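Local coordinates for protein mandelate racemase/muconate lactonizing enzyme (Roseovarius nubinhibens, PDB 2QDD) that is of unknown function but binds magnesium and, as a mandelate racemase/muconate lactonizing enzyme relative in the enolase superfamily, probably acts on a carboxylate substrate, at residues 299-304 and 355-360; 38-43 and 112-117. All blocks are in the same frame, centred on the assembly; numbering follows the deposited sequence.

Contact 1 of 2, residues 299-304 and 355-360; sequences TALADT and VIPDPE
Leu301 reaches out from the first turn of helix 300-311 with its two methyls divided between two residues of the 355-360 loop. Its CG lies anti to the backbone N (chi1 -174°), which carries the branched end nearer the loop than its CB direction alone would. CD1 meets the fork of Val355, 3.7 Å from Val355 CG2 and 3.8 Å from Val355 CG1, the two side chains running obliquely to one another. CD2 goes to the pyrrolidine ring of Pro357, the leucine and proline side chains crossing at about a right angle, with Leu301 CD2 4.0 Å from Pro357 CG. Val355 CG1 is shared: Thr304, one turn along the helix, lies alongside it, with Thr304 CG2 slightly nearest at 3.9 Å. The threonine hydroxyl sits at the margin of this packing, where it is bonded to Ala338 N. At the start of the helix, Thr299 OG1 accepts from Leu301 N at 3.1 Å, an N-cap bond to the first-turn amide of the leucine; Tyr37 and Glu51 hold the same hydroxyl. Tyr37 also touches both Leu301 and Pro357, bringing strand 29-42 to the seam. The contact is thus apolar packing away from the magnesium ligands, in which the loop between strands 344-345 and 367-370 runs over the capped end of a barrel helix on its way back to the N-terminal sheet, in the two-domain enolase superfamily fold.

Contact 2 of 2, residues 38-43 and 112-117; sequences LRIDTD and WDILGQ
Ile40 and Thr42, alternate residues of strand 29-42, pack on Ile114 of helix 101-119, a sheet-on-helix contact inside the N-terminal alpha+beta domain of the enolase superfamily. Early in the helical segment, Trp112 gives its NE1 to Thr275 OG1. Asp113 reaches other parts of the fold: OD1 accepts from Leu353 N and OD2 from Trp49 N, tying the helix both to the loop ahead of residues 355-360 and to strand 47-52. Next comes Ile114, the one residue of 112-117 that touches the strand segment, beside Ala110 and Cys111 just before, which also pack on Ile40. Its CG1 stands anti to the carbonyl carbon (chi1 -69°), and the chain extends from there to present CD1 to the strand. Leu115 turns instead to a neighbouring subunit, packing on its Leu121. Gln117 bends back over the preceding turn, NE2 making weak bonds to Asp113 O and OD1 and a further one to Thr47 O. On the strand, Thr42 OG1 is bonded to Val46 O, leaving its methyl for the isoleucine. Thr42 CG2 and Ile114 CD1 meet tip to tip at 4.0 Å, whereas Ile40 lies across Ile114 at about a right angle, with Ile40 CG2 3.8 Å from Ile114 CD1.

Overall arrangement
Both contacts are buried, small and apolar across their interfaces, and neither lies at the magnesium site. Their centres are about 13 Å apart. Contact 2 is internal to the N-terminal domain, pairing regular elements, a strand and a helix; contact 1 sets a barrel helix against an irregular loop. Strand 29-42 links them: it supplies one side of contact 2, and its Tyr37 lines contact 1. The two also touch directly, Pro359 CG lying 3.9 Å from Arg39 NH1. Polar chemistry differs in its placing: in contact 1 it caps the helix beside the apolar seam, while in contact 2 Asp113 binds the backbone of Leu353, whose side chain touches Leu301 of contact 1.

Contact 1 of 2, residues 299-304 and 355-360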
loop_
_atom_site.group_PDB
_atom_site.type_symbol
_atom_site.label_atom_id
_atom_site.label_comp_id
_atom_site.label_asym_id
_atom_site.label_seq_id
_atom_site.Cartn_x
_atom_site.Cartn_y
_atom_site.Cartn_z
ATOM N N THR A 299 -13.483 33.864 -26.828
ATOM C CA THR A 299 -12.872 35.063 -27.377
ATOM C C THR A 299 -11.584 35.398 -26.639
ATOM O O THR A 299 -11.222 34.731 -25.662
ATOM C CB THR A 299 -13.818 36.286 -27.318
ATOM O OG1 THR A 299 -13.890 36.778 -25.974
ATOM C CG2 THR A 299 -15.213 35.941 -27.812
ATOM N N ALA A 300 -10.919 36.457 -27.103
ATOM C CA ALA A 300 -9.712 36.983 -26.473
ATOM C C ALA A 300 -9.922 37.478 -25.039
ATOM O O ALA A 300 -8.954 37.760 -24.342
ATOM C CB ALA A 300 -9.092 38.081 -27.344
ATOM N N LEU A 301 -11.178 37.573 -24.602
ATOM C CA LEU A 301 -11.494 37.935 -23.224
ATOM C C LEU A 301 -11.124 36.818 -22.224
ATOM O O LEU A 301 -10.345 37.051 -21.297
ATOM C CB LEU A 301 -12.964 38.371 -23.086
ATOM C CG LEU A 301 -13.457 38.914 -21.735
ATOM C CD1 LEU A 301 -12.587 40.014 -21.216
ATOM C CD2 LEU A 301 -14.882 39.387 -21.767
ATOM N N ALA A 302 -11.668 35.620 -22.434
ATOM C CA ALA A 302 -11.234 34.409 -21.720
ATOM C C ALA A 302 -9.749 34.066 -21.911
ATOM O O ALA A 302 -9.074 33.692 -20.952
ATOM C CB ALA A 302 -12.110 33.215 -22.112
ATOM N N ASP A 303 -9.254 34.203 -23.143
ATOM C CA ASP A 303 -7.849 33.945 -23.479
ATOM C C ASP A 303 -6.863 34.815 -22.707
ATOM O O ASP A 303 -5.793 34.344 -22.330
ATOM C CB ASP A 303 -7.615 34.123 -24.974
ATOM C CG ASP A 303 -8.222 33.012 -25.795
ATOM O OD1 ASP A 303 -8.354 31.881 -25.274
ATOM O OD2 ASP A 303 -8.568 33.267 -26.970
ATOM N N THR A 304 -7.242 36.073 -22.471
ATOM C CA THR A 304 -6.425 37.041 -21.731
ATOM C C THR A 304 -6.382 36.725 -20.249
ATOM O O THR A 304 -5.321 36.817 -19.628
ATOM C CB THR A 304 -6.943 38.482 -21.947
ATOM O OG1 THR A 304 -6.929 38.771 -23.348
ATOM C CG2 THR A 304 -6.090 39.506 -21.226
ATOM N N VAL A 355 -9.012 44.291 -20.747
ATOM C CA VAL A 355 -9.868 44.233 -21.931
ATOM C C VAL A 355 -11.297 44.670 -21.605
ATOM O O VAL A 355 -11.933 44.118 -20.711
ATOM C CB VAL A 355 -9.768 42.869 -22.721
ATOM C CG1 VAL A 355 -9.292 41.722 -21.844
ATOM C CG2 VAL A 355 -11.061 42.522 -23.454
ATOM N N ILE A 356 -11.766 45.697 -22.321
ATOM C CA ILE A 356 -13.090 46.294 -22.105
ATOM C C ILE A 356 -13.944 46.104 -23.362
ATOM O O ILE A 356 -13.702 46.754 -24.382
ATOM C CB ILE A 356 -12.997 47.808 -21.759
ATOM C CG1 ILE A 356 -12.089 48.039 -20.543
ATOM C CG2 ILE A 356 -14.382 48.393 -21.495
ATOM C CD1 ILE A 356 -11.254 49.310 -20.622
ATOM N N PRO A 357 -14.932 45.191 -23.298
ATOM C CA PRO A 357 -15.931 45.025 -24.355
ATOM C C PRO A 357 -16.842 46.240 -24.510
ATOM O O PRO A 357 -17.242 46.856 -23.518
ATOM C CB PRO A 357 -16.744 43.810 -23.887
ATOM C CG PRO A 357 -15.887 43.133 -22.878
ATOM C CD PRO A 357 -15.138 44.227 -22.207
ATOM N N ASP A 358 -17.150 46.579 -25.756
ATOM C CA ASP A 358 -18.181 47.569 -26.052
ATOM C C ASP A 358 -19.525 46.867 -26.255
ATOM O O ASP A 358 -19.651 46.035 -27.157
ATOM C CB ASP A 358 -17.796 48.381 -27.296
ATOM C CG ASP A 358 -18.772 49.508 -27.591
ATOM O OD1 ASP A 358 -19.251 49.579 -28.741
ATOM O OD2 ASP A 358 -19.058 50.321 -26.680
ATOM N N PRO A 359 -20.527 47.197 -25.412
ATOM C CA PRO A 359 -21.851 46.556 -25.417
ATOM C C PRO A 359 -22.638 46.718 -26.724
ATOM O O PRO A 359 -23.547 45.929 -26.995
ATOM C CB PRO A 359 -22.588 47.255 -24.267
ATOM C CG PRO A 359 -21.520 47.836 -23.415
ATOM C CD PRO A 359 -20.433 48.226 -24.362
ATOM N N GLU A 360 -22.283 47.724 -27.523
ATOM C CA GLU A 360 -22.867 47.916 -28.853
ATOM C C GLU A 360 -22.374 46.904 -29.889
ATOM O O GLU A 360 -23.018 46.705 -30.922
ATOM C CB GLU A 360 -22.621 49.345 -29.349
ATOM C CG GLU A 360 -23.797 50.298 -29.135
ATOM C CD GLU A 360 -24.188 50.444 -27.670
ATOM O OE1 GLU A 360 -23.363 50.949 -26.876
ATOM O OE2 GLU A 360 -25.321 50.050 -27.318
#

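Contact 2 of 2, residues 38-43 and 112-117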
loop_
_atom_site.group_PDB
_atom_site.type_symbol
_atom_site.label_atom_id
_atom_site.label_comp_id
_atom_site.label_asym_id
_atom_site.label_seq_id
_atom_site.Cartn_x
_atom_site.Cartn_y
_atom_site.Cartn_z
ATOM N N LEU A 38 -20.334 38.334 -19.209
ATOM C CA LEU A 38 -20.972 38.852 -18.015
ATOM C C LEU A 38 -20.344 40.185 -17.626
ATOM O O LEU A 38 -19.120 40.314 -17.594
ATOM C CB LEU A 38 -20.864 37.837 -16.877
ATOM C CG LEU A 38 -21.308 38.269 -15.478
ATOM C CD1 LEU A 38 -22.827 38.362 -15.335
ATOM C CD2 LEU A 38 -20.738 37.318 -14.469
ATOM N N ARG A 39 -21.192 41.174 -17.352
ATOM C CA ARG A 39 -20.749 42.472 -16.849
ATOM C C ARG A 39 -21.206 42.613 -15.410
ATOM O O ARG A 39 -22.388 42.448 -15.119
ATOM C CB ARG A 39 -21.329 43.613 -17.699
ATOM C CG ARG A 39 -21.034 45.006 -17.145
ATOM C CD ARG A 39 -21.590 46.116 -18.016
ATOM N NE ARG A 39 -23.045 46.200 -17.963
ATOM C CZ ARG A 39 -23.807 46.712 -18.927
ATOM N NH1 ARG A 39 -23.254 47.193 -20.038
ATOM N NH2 ARG A 39 -25.127 46.739 -18.780
ATOM N N ILE A 40 -20.266 42.909 -14.519
ATOM C CA ILE A 40 -20.584 43.192 -13.122
ATOM C C ILE A 40 -20.368 44.674 -12.828
ATOM O O ILE A 40 -19.241 45.177 -12.916
ATOM C CB ILE A 40 -19.728 42.340 -12.135
ATOM C CG1 ILE A 40 -19.889 40.841 -12.422
ATOM C CG2 ILE A 40 -20.090 42.675 -10.691
ATOM C CD1 ILE A 40 -19.407 39.927 -11.299
ATOM N N ASP A 41 -21.451 45.362 -12.473
ATOM C CA ASP A 41 -21.378 46.758 -12.062
ATOM C C ASP A 41 -21.364 46.861 -10.553
ATOM O O ASP A 41 -21.996 46.060 -9.864
ATOM C CB ASP A 41 -22.558 47.556 -12.629
ATOM C CG ASP A 41 -22.491 47.705 -14.137
ATOM O OD1 ASP A 41 -23.477 47.361 -14.820
ATOM O OD2 ASP A 41 -21.449 48.167 -14.642
ATOM N N THR A 42 -20.641 47.853 -10.047
ATOM C CA THR A 42 -20.631 48.158 -8.620
ATOM C C THR A 42 -21.183 49.558 -8.359
ATOM O O THR A 42 -21.400 50.330 -9.297
ATOM C CB THR A 42 -19.213 48.076 -8.029
ATOM O OG1 THR A 42 -18.372 49.029 -8.682
ATOM C CG2 THR A 42 -18.622 46.675 -8.185
ATOM N N ASP A 43 -21.386 49.882 -7.083
ATOM C CA ASP A 43 -21.968 51.162 -6.671
ATOM C C ASP A 43 -21.037 52.363 -6.877
ATOM O O ASP A 43 -21.483 53.512 -6.848
ATOM C CB ASP A 43 -22.463 51.095 -5.216
ATOM C CG ASP A 43 -21.328 50.979 -4.202
ATOM O OD1 ASP A 43 -20.330 50.283 -4.482
ATOM O OD2 ASP A 43 -21.437 51.581 -3.114
ATOM N N TRP A 112 -12.159 39.575 -10.306
ATOM C CA TRP A 112 -10.710 39.792 -10.412
ATOM C C TRP A 112 -10.400 41.087 -11.171
ATOM O O TRP A 112 -9.547 41.867 -10.743
ATOM C CB TRP A 112 -10.013 38.598 -11.094
ATOM C CG TRP A 112 -9.570 37.511 -10.135
ATOM C CD1 TRP A 112 -10.261 36.384 -9.807
ATOM C CD2 TRP A 112 -8.341 37.454 -9.393
ATOM N NE1 TRP A 112 -9.554 35.634 -8.903
ATOM C CE2 TRP A 112 -8.367 36.260 -8.634
ATOM C CE3 TRP A 112 -7.223 38.297 -9.291
ATOM C CZ2 TRP A 112 -7.323 35.887 -7.776
ATOM C CZ3 TRP A 112 -6.177 37.924 -8.439
ATOM C CH2 TRP A 112 -6.237 36.729 -7.694
ATOM N N ASP A 113 -11.100 41.291 -12.290
ATOM C CA ASP A 113 -11.086 42.536 -13.068
ATOM C C ASP A 113 -11.348 43.789 -12.224
ATOM O O ASP A 113 -10.596 44.757 -12.316
ATOM C CB ASP A 113 -12.107 42.444 -14.208
ATOM C CG ASP A 113 -11.859 43.458 -15.325
ATOM O OD1 ASP A 113 -10.820 44.161 -15.326
ATOM O OD2 ASP A 113 -12.722 43.542 -16.224
ATOM N N ILE A 114 -12.395 43.746 -11.396
ATOM C CA ILE A 114 -12.736 44.832 -10.465
ATOM C C ILE A 114 -11.624 45.073 -9.440
ATOM O O ILE A 114 -11.197 46.219 -9.240
ATOM C CB ILE A 114 -14.102 44.580 -9.757
ATOM C CG1 ILE A 114 -15.259 44.706 -10.755
ATOM C CG2 ILE A 114 -14.321 45.545 -8.584
ATOM C CD1 ILE A 114 -16.532 43.995 -10.319
ATOM N N LEU A 115 -11.149 43.994 -8.815
ATOM C CA LEU A 115 -10.049 44.061 -7.848
ATOM C C LEU A 115 -8.762 44.658 -8.431
ATOM O O LEU A 115 -8.091 45.454 -7.772
ATOM C CB LEU A 115 -9.759 42.683 -7.242
ATOM C CG LEU A 115 -8.617 42.692 -6.214
ATOM C CD1 LEU A 115 -9.047 43.324 -4.895
ATOM C CD2 LEU A 115 -8.004 41.328 -6.004
ATOM N N GLY A 116 -8.436 44.279 -9.663
ATOM C CA GLY A 116 -7.297 44.846 -10.367
ATOM C C GLY A 116 -7.393 46.341 -10.631
ATOM O O GLY A 116 -6.403 47.058 -10.490
ATOM N N GLN A 117 -8.586 46.802 -11.006
ATOM C CA GLN A 117 -8.853 48.227 -11.232
ATOM C C GLN A 117 -8.809 49.043 -9.946
ATOM O O GLN A 117 -8.254 50.140 -9.926
ATOM C CB GLN A 117 -10.201 48.413 -11.921
ATOM C CG GLN A 117 -10.220 47.970 -13.371
ATOM C CD GLN A 117 -11.619 47.950 -13.951
ATOM O OE1 GLN A 117 -12.286 48.981 -14.027
ATOM N NE2 GLN A 117 -12.071 46.772 -14.364
#